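Local structure of PAN2-PAN3 deadenylation complex catalytic subunit pan2 (4CZX) at residues I184-Q189 with K232-M237; N202-T207 with D272-S277. The protein probably shortens the poly(A) tails of mRNA as PAN2, the catalytic subunit of the PAN2-PAN3 deadenylase; this chain is the N-terminal WD40 domain of PAN2. All blocks are in the same frame, centred on the assembly; numbering follows the deposited sequence.

Contact 1 (I184-Q189 with K232-M237)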
ATOM      1  N   ILE A 184      31.330  28.278  29.231  1.00 38.88           N
ATOM      2  CA  ILE A 184      32.661  27.741  28.947  1.00 36.71           C
ATOM      3  C   ILE A 184      33.660  28.083  30.049  1.00 40.24           C
ATOM      4  O   ILE A 184      33.924  29.253  30.313  1.00 43.82           O
ATOM      5  CB  ILE A 184      33.201  28.277  27.608  1.00 38.23           C
ATOM      6  CG1 ILE A 184      32.214  27.973  26.483  1.00 40.57           C
ATOM      7  CG2 ILE A 184      34.588  27.693  27.315  1.00 42.75           C
ATOM      8  CD1 ILE A 184      32.542  28.684  25.170  1.00 46.07           C
ATOM      9  N   LYS A 185      34.219  27.056  30.681  1.00 38.01           N
ATOM     10  CA  LYS A 185      35.232  27.252  31.715  1.00 44.22           C
ATOM     11  C   LYS A 185      36.636  27.321  31.111  1.00 47.14           C
ATOM     12  O   LYS A 185      37.522  27.994  31.640  1.00 46.78           O
ATOM     13  CB  LYS A 185      35.168  26.124  32.748  1.00 46.74           C
ATOM     14  CG  LYS A 185      33.817  25.996  33.445  1.00 50.92           C
ATOM     15  CD  LYS A 185      33.938  25.241  34.765  1.00 65.04           C
ATOM     16  CE  LYS A 185      33.234  25.990  35.892  1.00 65.53           C
ATOM     17  NZ  LYS A 185      32.939  25.103  37.049  1.00 67.81           N
ATOM     18  N   LYS A 186      36.828  26.621  29.998  1.00 44.08           N
ATOM     19  CA  LYS A 186      38.151  26.465  29.410  1.00 42.19           C
ATOM     20  C   LYS A 186      38.036  25.922  27.987  1.00 41.83           C
ATOM     21  O   LYS A 186      37.180  25.082  27.717  1.00 39.20           O
ATOM     22  CB  LYS A 186      38.990  25.526  30.277  1.00 45.13           C
ATOM     23  CG  LYS A 186      40.335  25.132  29.711  1.00 52.59           C
ATOM     24  CD  LYS A 186      41.368  26.209  29.945  1.00 62.47           C
ATOM     25  CE  LYS A 186      42.753  25.603  30.136  1.00 70.12           C
ATOM     26  NZ  LYS A 186      43.793  26.652  30.306  1.00 71.23           N
ATOM     27  N   GLN A 187      38.875  26.417  27.078  1.00 36.12           N
ATOM     28  CA  GLN A 187      38.938  25.882  25.722  0.50 41.73           C
ATOM     29  C   GLN A 187      40.291  25.207  25.491  1.00 45.64           C
ATOM     30  O   GLN A 187      41.339  25.756  25.858  1.00 46.85           O
ATOM     31  CB  GLN A 187      38.690  26.993  24.693  0.50 40.51           C
ATOM     32  CG  GLN A 187      37.383  27.749  24.934  0.50 40.65           C
ATOM     33  CD  GLN A 187      36.980  28.660  23.787  0.50 45.88           C
ATOM     34  OE1 GLN A 187      37.020  29.884  23.911  0.50 50.11           O
ATOM     35  NE2 GLN A 187      36.565  28.065  22.670  0.50 42.44           N
ATOM     36  N   TRP A 188      40.259  24.019  24.897  1.00 39.25           N
ATOM     37  CA  TRP A 188      41.453  23.218  24.671  1.00 40.54           C
ATOM     38  C   TRP A 188      41.625  22.956  23.179  1.00 40.86           C
ATOM     39  O   TRP A 188      40.708  22.459  22.525  1.00 36.53           O
ATOM     40  CB  TRP A 188      41.338  21.904  25.461  1.00 39.94           C
ATOM     41  CG  TRP A 188      42.421  20.887  25.239  1.00 41.22           C
ATOM     42  CD1 TRP A 188      43.769  21.115  25.150  1.00 48.14           C
ATOM     43  CD2 TRP A 188      42.241  19.476  25.089  1.00 39.71           C
ATOM     44  NE1 TRP A 188      44.434  19.928  24.948  1.00 44.85           N
ATOM     45  CE2 TRP A 188      43.518  18.908  24.908  1.00 39.38           C
ATOM     46  CE3 TRP A 188      41.118  18.635  25.083  1.00 36.22           C
ATOM     47  CZ2 TRP A 188      43.706  17.538  24.726  1.00 39.23           C
ATOM     48  CZ3 TRP A 188      41.307  17.276  24.898  1.00 36.95           C
ATOM     49  CH2 TRP A 188      42.593  16.741  24.717  1.00 38.79           C
ATOM     50  N   GLN A 189      42.788  23.296  22.634  1.00 37.49           N
ATOM     51  CA  GLN A 189      43.042  23.043  21.217  1.00 41.16           C
ATOM     52  C   GLN A 189      43.514  21.605  21.034  1.00 42.26           C
ATOM     53  O   GLN A 189      44.683  21.298  21.243  1.00 47.62           O
ATOM     54  CB  GLN A 189      44.078  24.017  20.659  1.00 39.18           C
ATOM     55  CG  GLN A 189      44.242  23.895  19.161  1.00 47.50           C
ATOM     56  CD  GLN A 189      43.065  24.468  18.420  1.00 52.42           C
ATOM     57  OE1 GLN A 189      42.713  25.632  18.611  1.00 55.34           O
ATOM     58  NE2 GLN A 189      42.434  23.654  17.578  1.00 53.32           N
ATOM     59  N   LYS A 232      41.088  16.955  36.242  1.00 56.38           N
ATOM     60  CA  LYS A 232      41.206  17.222  37.664  1.00 62.12           C
ATOM     61  C   LYS A 232      41.897  18.563  37.889  1.00 62.83           C
ATOM     62  O   LYS A 232      41.411  19.409  38.637  1.00 66.21           O
ATOM     63  CB  LYS A 232      41.970  16.086  38.351  1.00 67.28           C
ATOM     64  CG  LYS A 232      41.930  16.106  39.874  1.00 74.83           C
ATOM     65  CD  LYS A 232      42.868  15.050  40.447  1.00 80.07           C
ATOM     66  CE  LYS A 232      43.045  15.203  41.952  1.00 89.02           C
ATOM     67  NZ  LYS A 232      41.766  14.999  42.688  1.00 93.42           N
ATOM     68  N   ASN A 233      43.022  18.758  37.214  1.00 57.79           N
ATOM     69  CA  ASN A 233      43.805  19.974  37.378  1.00 56.02           C
ATOM     70  C   ASN A 233      43.683  20.946  36.204  1.00 55.82           C
ATOM     71  O   ASN A 233      44.412  21.936  36.139  1.00 55.11           O
ATOM     72  CB  ASN A 233      45.275  19.607  37.612  1.00 64.93           C
ATOM     73  CG  ASN A 233      45.446  18.575  38.719  1.00 67.60           C
ATOM     74  OD1 ASN A 233      45.331  18.894  39.903  1.00 70.13           O
ATOM     75  ND2 ASN A 233      45.712  17.329  38.337  1.00 66.05           N
ATOM     76  N   MET A 234      42.766  20.646  35.281  1.00 56.90           N
ATOM     77  CA  MET A 234      42.440  21.511  34.137  1.00 51.84           C
ATOM     78  C   MET A 234      43.639  21.979  33.316  1.00 47.94           C
ATOM     79  O   MET A 234      43.808  23.175  33.090  1.00 52.41           O
ATOM     80  CB  MET A 234      41.653  22.735  34.606  1.00 51.54           C
ATOM     81  CG  MET A 234      40.276  22.404  35.166  1.00 50.81           C
ATOM     82  SD  MET A 234      39.156  21.758  33.905  1.00 52.72           S
ATOM     83  CE  MET A 234      38.554  23.274  33.174  1.00 52.43           C
ATOM     84  N   SER A 235      44.457  21.037  32.854  1.00 44.36           N
ATOM     85  CA  SER A 235      45.581  21.371  31.986  1.00 50.31           C
ATOM     86  C   SER A 235      45.858  20.238  31.005  1.00 48.43           C
ATOM     87  O   SER A 235      45.502  19.087  31.254  1.00 44.24           O
ATOM     88  CB  SER A 235      46.842  21.683  32.810  1.00 58.12           C
ATOM     89  OG  SER A 235      47.364  20.512  33.414  1.00 56.19           O
ATOM     90  N   ALA A 236      46.504  20.564  29.893  1.00 45.83           N
ATOM     91  CA  ALA A 236      46.803  19.555  28.889  1.00 41.64           C
ATOM     92  C   ALA A 236      47.871  18.603  29.409  1.00 48.09           C
ATOM     93  O   ALA A 236      48.700  18.974  30.238  1.00 46.45           O
ATOM     94  CB  ALA A 236      47.253  20.204  27.575  1.00 45.14           C
ATOM     95  N   MET A 237      47.838  17.369  28.925  1.00 48.43           N
ATOM     96  CA  MET A 237      48.854  16.380  29.249  1.00 43.45           C
ATOM     97  C   MET A 237      49.619  16.018  27.986  1.00 48.55           C
ATOM     98  O   MET A 237      49.267  16.461  26.888  1.00 45.58           O
ATOM     99  CB  MET A 237      48.211  15.140  29.880  1.00 43.89           C
ATOM    100  CG  MET A 237      47.700  15.380  31.301  1.00 51.97           C
ATOM    101  SD  MET A 237      46.689  14.034  31.960  1.00 66.60           S
ATOM    102  CE  MET A 237      47.778  12.637  31.707  1.00 65.36           C
TER

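Contact 2 (N202-T207 with D272-S277)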
ATOM      1  N   ASN A 202      36.088  11.096  34.868  1.00 36.85           N
ATOM      2  CA  ASN A 202      36.076  12.246  35.760  1.00 33.28           C
ATOM      3  C   ASN A 202      37.449  12.927  35.795  1.00 32.74           C
ATOM      4  O   ASN A 202      37.546  14.097  36.155  1.00 45.15           O
ATOM      5  CB  ASN A 202      35.633  11.851  37.192  1.00 35.25           C
ATOM      6  CG  ASN A 202      34.150  11.490  37.268  1.00 51.03           C
ATOM      7  OD1 ASN A 202      33.333  11.963  36.468  1.00 56.01           O
ATOM      8  ND2 ASN A 202      33.795  10.644  38.232  1.00 52.87           N
ATOM      9  N   ASP A 203      38.506  12.210  35.405  1.00 34.79           N
ATOM     10  CA  ASP A 203      39.859  12.769  35.487  1.00 35.48           C
ATOM     11  C   ASP A 203      40.510  13.144  34.148  1.00 37.51           C
ATOM     12  O   ASP A 203      41.512  13.871  34.135  1.00 38.86           O
ATOM     13  CB  ASP A 203      40.792  11.801  36.214  1.00 38.89           C
ATOM     14  CG  ASP A 203      40.403  11.597  37.663  1.00 49.45           C
ATOM     15  OD1 ASP A 203      39.711  12.473  38.236  1.00 44.66           O
ATOM     16  OD2 ASP A 203      40.802  10.558  38.225  1.00 51.26           O
ATOM     17  N   PHE A 204      39.978  12.647  33.032  1.00 35.33           N
ATOM     18  CA  PHE A 204      40.619  12.872  31.735  1.00 32.41           C
ATOM     19  C   PHE A 204      39.663  13.172  30.591  1.00 33.34           C
ATOM     20  O   PHE A 204      38.513  12.733  30.593  1.00 34.52           O
ATOM     21  CB  PHE A 204      41.450  11.651  31.321  1.00 33.45           C
ATOM     22  CG  PHE A 204      42.522  11.275  32.307  1.00 37.03           C
ATOM     23  CD1 PHE A 204      43.755  11.908  32.288  1.00 42.64           C
ATOM     24  CD2 PHE A 204      42.299  10.276  33.238  1.00 38.41           C
ATOM     25  CE1 PHE A 204      44.746  11.552  33.207  1.00 46.28           C
ATOM     26  CE2 PHE A 204      43.286   9.921  34.157  1.00 39.36           C
ATOM     27  CZ  PHE A 204      44.505  10.559  34.130  1.00 41.27           C
ATOM     28  N   ILE A 205      40.164  13.916  29.608  1.00 30.12           N
ATOM     29  CA  ILE A 205      39.590  13.901  28.265  1.00 30.65           C
ATOM     30  C   ILE A 205      40.590  13.275  27.302  1.00 34.38           C
ATOM     31  O   ILE A 205      41.798  13.516  27.414  1.00 33.60           O
ATOM     32  CB  ILE A 205      39.241  15.303  27.739  1.00 33.17           C
ATOM     33  CG1 ILE A 205      38.583  16.158  28.822  1.00 35.13           C
ATOM     34  CG2 ILE A 205      38.370  15.193  26.467  1.00 28.74           C
ATOM     35  CD1 ILE A 205      38.334  17.586  28.368  1.00 35.10           C
ATOM     36  N   VAL A 206      40.091  12.469  26.368  1.00 28.83           N
ATOM     37  CA  VAL A 206      40.927  11.938  25.300  1.00 28.92           C
ATOM     38  C   VAL A 206      40.227  12.142  23.953  1.00 32.85           C
ATOM     39  O   VAL A 206      39.009  11.983  23.838  1.00 28.74           O
ATOM     40  CB  VAL A 206      41.264  10.442  25.507  1.00 28.15           C
ATOM     41  CG1 VAL A 206      42.347  10.270  26.566  1.00 31.18           C
ATOM     42  CG2 VAL A 206      39.995   9.634  25.854  1.00 30.97           C
ATOM     43  N   THR A 207      40.988  12.535  22.933  1.00 31.15           N
ATOM     44  CA  THR A 207      40.391  12.760  21.622  1.00 31.16           C
ATOM     45  C   THR A 207      41.237  12.197  20.499  1.00 30.05           C
ATOM     46  O   THR A 207      42.461  12.057  20.632  1.00 31.58           O
ATOM     47  CB  THR A 207      40.160  14.264  21.311  1.00 34.11           C
ATOM     48  OG1 THR A 207      41.422  14.945  21.264  1.00 37.17           O
ATOM     49  CG2 THR A 207      39.236  14.911  22.345  1.00 31.16           C
ATOM     50  N   ASP A 272      48.161   2.758  29.283  1.00 46.49           N
ATOM     51  CA  ASP A 272      48.061   3.608  30.455  1.00 49.01           C
ATOM     52  C   ASP A 272      48.469   5.024  30.093  1.00 48.43           C
ATOM     53  O   ASP A 272      49.562   5.249  29.581  1.00 52.26           O
ATOM     54  CB  ASP A 272      48.927   3.096  31.602  1.00 56.66           C
ATOM     55  CG  ASP A 272      48.861   4.006  32.804  1.00 65.18           C
ATOM     56  OD1 ASP A 272      49.588   5.020  32.808  1.00 73.98           O
ATOM     57  OD2 ASP A 272      48.076   3.725  33.733  1.00 69.43           O
ATOM     58  N   LEU A 273      47.582   5.974  30.376  1.00 42.83           N
ATOM     59  CA  LEU A 273      47.811   7.372  30.039  1.00 39.57           C
ATOM     60  C   LEU A 273      49.036   7.946  30.738  1.00 50.01           C
ATOM     61  O   LEU A 273      49.747   8.773  30.170  1.00 59.53           O
ATOM     62  CB  LEU A 273      46.590   8.213  30.402  1.00 35.66           C
ATOM     63  CG  LEU A 273      45.334   7.916  29.570  1.00 33.89           C
ATOM     64  CD1 LEU A 273      44.236   8.928  29.866  1.00 43.06           C
ATOM     65  CD2 LEU A 273      45.683   7.922  28.095  1.00 36.74           C
ATOM     66  N   LEU A 274      49.273   7.508  31.969  1.00 52.79           N
ATOM     67  CA  LEU A 274      50.333   8.083  32.798  1.00 62.66           C
ATOM     68  C   LEU A 274      51.723   7.595  32.386  1.00 76.62           C
ATOM     69  O   LEU A 274      52.719   8.281  32.621  1.00 89.09           O
ATOM     70  CB  LEU A 274      50.073   7.769  34.270  1.00 56.58           C
ATOM     71  CG  LEU A 274      48.712   8.276  34.757  1.00 55.26           C
ATOM     72  CD1 LEU A 274      48.427   7.837  36.182  1.00 62.06           C
ATOM     73  CD2 LEU A 274      48.632   9.788  34.631  1.00 52.03           C
ATOM     74  N   ASN A 275      51.790   6.408  31.787  1.00 72.47           N
ATOM     75  CA  ASN A 275      53.028   5.947  31.159  1.00 74.66           C
ATOM     76  C   ASN A 275      52.779   4.990  30.005  1.00 65.59           C
ATOM     77  O   ASN A 275      52.507   3.805  30.218  1.00 67.05           O
ATOM     78  CB  ASN A 275      53.955   5.272  32.167  1.00 76.99           C
ATOM     79  CG  ASN A 275      55.088   4.525  31.482  1.00 79.43           C
ATOM     80  OD1 ASN A 275      55.862   5.113  30.721  1.00 79.97           O
ATOM     81  ND2 ASN A 275      55.174   3.222  31.727  1.00 81.57           N
ATOM     82  N   PRO A 276      52.901   5.508  28.773  1.00 70.33           N
ATOM     83  CA  PRO A 276      52.564   4.821  27.520  1.00 66.51           C
ATOM     84  C   PRO A 276      53.505   3.675  27.174  1.00 67.06           C
ATOM     85  O   PRO A 276      53.204   2.919  26.251  1.00 63.50           O
ATOM     86  CB  PRO A 276      52.682   5.931  26.465  1.00 71.38           C
ATOM     87  CG  PRO A 276      52.663   7.212  27.228  1.00 73.53           C
ATOM     88  CD  PRO A 276      53.320   6.898  28.535  1.00 71.03           C
ATOM     89  N   SER A 277      54.618   3.551  27.892  1.00 61.46           N
ATOM     90  CA  SER A 277      55.623   2.556  27.534  1.00 74.87           C
ATOM     91  C   SER A 277      55.041   1.149  27.620  1.00 78.58           C
ATOM     92  O   SER A 277      55.321   0.301  26.770  1.00 81.99           O
ATOM     93  CB  SER A 277      56.864   2.683  28.426  1.00 76.29           C
ATOM     94  OG  SER A 277      56.577   2.331  29.767  1.00 76.87           O
TER

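Contact 1 (I184-Q189 with K232-M237)
K185 meets M234 through its first side-chain carbon: CB lies 4.4 Å from the methyl CE of M234. The rest of the lysine turns off, and NZ forms a salt bridge with D178. K185 and K186 both face I176 on the neighbouring strand 173-177, a classic beta bulge, and both direct their CB atoms at segment 232-237. K186 makes the tighter approach, its CB 3.7 Å from M234 CE. With CG anti to the backbone N (chi1 173°) and two further bends, its chain folds over toward the M234 backbone, where CE comes to 4.0 Å from M234 O. M234 answers with a curled thioether: bends at chi2 and chi3 bring the terminal methyl, rather than the sulfur, against the lysine CB. Its backbone takes part in a G1 beta bulge, M234 and S235 both facing D230.

Strand 184-189 and the start of strand 235-241 are the fourth strands of successive four-stranded antiparallel sheets, blades of the WD40 beta-propeller. Their touching parts, 185-188 and 234-236, point 7° apart, with no hydrogen bond between the segments, as expected where blades pack rather than join. The contact lies at the surface, its centre about 21 Å from the centre of the chain.

Further along, W188 is the buried member. Its indole reaches across so that NE1 is 3.9 Å from A236 CB; the methyl approaches the ring obliquely and also meets CD1 at 4.3 Å. The indole continues inward to I205 and T207 of strand 204-210, and its plane stands at about 45° to that of F229.

Contact 2 (N202-T207 with D272-S277)
L273 reaches across to F204 and V206 with a single methyl. Its CB points toward segment 202-207, and with CG anti to the carbonyl carbon (chi1 -67°) the CD1 methyl is carried over one face of the F204 ring. It sits 4.0 Å from the ring centroid and 18° off the normal, a CH-pi contact displaced toward the CG side: F204 CG is 3.8 Å away, the flanking CD1 3.9 Å. F204 CB, at 4.2 Å, extends the contact to the root of the phenylalanine. The leucine and phenylalanine side chains run alongside in opposite senses. The same leucine CD1 also meets V206 CG1 at 4.0 Å, so one methyl serves two residues whose CB atoms project from the same side of strand 204-210.

The pairing belongs to the packing between blades of the WD40 beta-propeller. Segment 202-207 runs into the second strand of one blade, while 272-277 is the turn between strands 267-272 and 279-283 of the next. M251 of strand 248-251, in the same sheet as 267-272, also touches F204, V206 and L273 in this buried apolar cluster. Nearer the surface, L274 contributes CD2, 4.2 Å from F204 CZ and oblique to the ring.

The turn bearing the leucines is shaped by D272. Its OD1 accepts from the N275 backbone N through the anti lone pair, at 2.8 Å, forming an Asx motif; a weak bond from L274 N uses the same oxygen. D272 OD2 is hydrogen-bonded to T257 OG1, and beyond the Asx motif N275 ND2 donates to S277 OG at 2.6 Å, tilted 19° from the amide plane.

How the contacts relate
Contacts 1 and 2 have centres about 14 Å apart and meet on the antiparallel sheet 194-200, 204-210, 225-230 and 235-241. Contact 1 joins this blade's fourth strand, 235-241, to the fourth strand, 184-189, of the blade before it, and contact 2 joins its second strand to a turn of the blade after it. Their segments alternate along the chain: 184-189, 202-207, 232-237, 272-277. The two contacts also touch directly: M237 SD lies 3.4 Å from F204 CE1, and M237 CE lies 4.2 Å from L274 CD2. Apolar packing thus runs from one neighbouring blade through the middle one to the next, linking three consecutive propeller blades.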